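Local structure of fructose 1-phosphate kinase (Staphylococcus aureus, 2JG5) at residues A[214-219]-A[224-229]. The protein probably phosphorylates fructose 1-phosphate to fructose 1,6-bisphosphate at the expense of ATP, as a sugar kinase of the PfkB family. Residues are numbered along the deposited sequence; the frame is centred on the assembly and turned at random.
Sequences VIVSLG and IYIDKE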
# COMPACT_ATOMS: atom_id res chain seq x y z
N VAL A 214 9.00 -36.73 -7.22
CA VAL A 214 9.32 -35.48 -7.90
C VAL A 214 8.26 -35.21 -8.95
O VAL A 214 7.94 -36.09 -9.74
CB VAL A 214 10.71 -35.54 -8.61
CG1 VAL A 214 11.00 -34.25 -9.38
CG2 VAL A 214 11.83 -35.83 -7.63
N ILE A 215 7.71 -34.00 -8.95
CA ILE A 215 6.87 -33.53 -10.05
C ILE A 215 7.68 -32.56 -10.88
O ILE A 215 8.26 -31.61 -10.36
CB ILE A 215 5.58 -32.83 -9.57
CG1 ILE A 215 4.71 -33.80 -8.78
CG2 ILE A 215 4.80 -32.28 -10.76
CD1 ILE A 215 3.57 -33.11 -8.03
N VAL A 216 7.76 -32.82 -12.18
CA VAL A 216 8.50 -31.96 -13.08
C VAL A 216 7.51 -31.24 -13.98
O VAL A 216 6.77 -31.87 -14.75
CB VAL A 216 9.55 -32.72 -13.90
CG1 VAL A 216 10.33 -31.76 -14.78
CG2 VAL A 216 10.50 -33.46 -12.99
N SER A 217 7.49 -29.92 -13.86
CA SER A 217 6.58 -29.09 -14.61
C SER A 217 7.09 -28.90 -16.03
O SER A 217 8.26 -28.58 -16.25
CB SER A 217 6.41 -27.74 -13.92
OG SER A 217 5.38 -26.97 -14.54
N LEU A 218 6.21 -29.13 -17.00
CA LEU A 218 6.55 -28.97 -18.41
C LEU A 218 5.75 -27.84 -19.04
O LEU A 218 5.69 -27.71 -20.27
CB LEU A 218 6.32 -30.29 -19.15
CG LEU A 218 6.92 -31.56 -18.53
CD1 LEU A 218 6.38 -32.80 -19.24
CD2 LEU A 218 8.45 -31.53 -18.54
N GLY A 219 5.13 -27.02 -18.19
CA GLY A 219 4.34 -25.88 -18.64
C GLY A 219 3.07 -26.35 -19.32
O GLY A 219 2.38 -27.24 -18.82
N ILE A 224 5.35 -34.38 -15.34
CA ILE A 224 5.71 -35.76 -15.07
C ILE A 224 5.94 -35.97 -13.59
O ILE A 224 6.69 -35.23 -12.95
CB ILE A 224 6.93 -36.23 -15.90
CG1 ILE A 224 6.58 -36.19 -17.40
CG2 ILE A 224 7.38 -37.63 -15.46
CD1 ILE A 224 7.71 -36.47 -18.32
N TYR A 225 5.27 -36.98 -13.05
CA TYR A 225 5.50 -37.41 -11.68
C TYR A 225 6.51 -38.55 -11.73
O TYR A 225 6.37 -39.45 -12.55
CB TYR A 225 4.18 -37.87 -11.05
CG TYR A 225 4.37 -38.56 -9.72
CD1 TYR A 225 4.29 -37.85 -8.52
CD2 TYR A 225 4.64 -39.92 -9.66
CE1 TYR A 225 4.47 -38.48 -7.30
CE2 TYR A 225 4.83 -40.57 -8.45
CZ TYR A 225 4.74 -39.84 -7.28
OH TYR A 225 4.93 -40.50 -6.09
N ILE A 226 7.52 -38.49 -10.86
CA ILE A 226 8.51 -39.57 -10.77
C ILE A 226 8.65 -40.11 -9.34
O ILE A 226 8.85 -39.35 -8.39
CB ILE A 226 9.93 -39.15 -11.29
CG1 ILE A 226 9.86 -38.52 -12.68
CG2 ILE A 226 10.87 -40.36 -11.30
CD1 ILE A 226 9.71 -37.01 -12.68
N ASP A 227 8.56 -41.44 -9.23
CA ASP A 227 8.64 -42.22 -7.99
C ASP A 227 9.85 -43.12 -8.07
O ASP A 227 10.50 -43.20 -9.12
CB ASP A 227 7.43 -43.16 -7.97
CG ASP A 227 6.70 -43.14 -6.67
OD1 ASP A 227 7.02 -42.28 -5.82
OD2 ASP A 227 5.79 -43.98 -6.53
N LYS A 228 10.13 -43.87 -7.00
CA LYS A 228 11.11 -44.97 -7.06
C LYS A 228 10.53 -46.14 -7.86
O LYS A 228 11.26 -46.91 -8.49
CB LYS A 228 11.50 -45.44 -5.65
CG LYS A 228 12.73 -46.36 -5.58
CD LYS A 228 12.85 -47.05 -4.20
CE LYS A 228 13.71 -48.33 -4.24
NZ LYS A 228 15.14 -48.15 -3.83
N GLU A 229 9.20 -46.25 -7.86
CA GLU A 229 8.53 -47.41 -8.45
C GLU A 229 7.73 -47.13 -9.74
O GLU A 229 7.40 -48.06 -10.47
CB GLU A 229 7.66 -48.12 -7.39
CG GLU A 229 6.63 -47.24 -6.68
CD GLU A 229 6.05 -47.85 -5.40
OE1 GLU A 229 5.98 -49.11 -5.28
OE2 GLU A 229 5.65 -47.07 -4.50
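Strands 214-217 and 223-226 form a beta hairpin in the ribokinase-like fold of the PfkB kinases, and V214 and V216 each exchange two backbone hydrogen bonds with the strand opposite. N of I226 reaches O of V214 at 2.7 Å, and the return bond from V214 N to I226 O is more bent, 144° at the hydrogen. V216 and I224 make the second hydrogen-bonded pair, with V216 N giving a nearly straight bond (168°) to I224 O. Between them I215 and Y225 make the non-hydrogen-bonded pair; CA of Y225 lies 3.4 Å from V214 O, and CA of I215 the same from I224 O, in bent CA-H...O contacts. Their side chains rise from one face of the sheet, where I215 CG1 meets the edge of the tyrosine ring, 4.1 Å from Y225 CD1. Y225 OH makes a weak hydrogen bond to OD1 of D227. The other face is aliphatic. I226 turns its CD1 across the hairpin, with chi2 at 91°, away from a staggered value, to lie 3.7 Å from V216 CG2. L218 turns toward the second strand, and its CD1 touches I224 CG1 at 3.9 Å. Helix 196-208 packs on this aliphatic face, with V207 against V214 and V199 against both V216 and I224, whereas helix 265-280 meets the other face, F269 on I215 and I265 on Y225. Strand 230-235 continues the antiparallel sheet beyond Y225, whose backbone hydrogen-bonds to that of I232, while on the far side I215 bonds through its backbone to I178, so the hairpin extends the central parallel sheet.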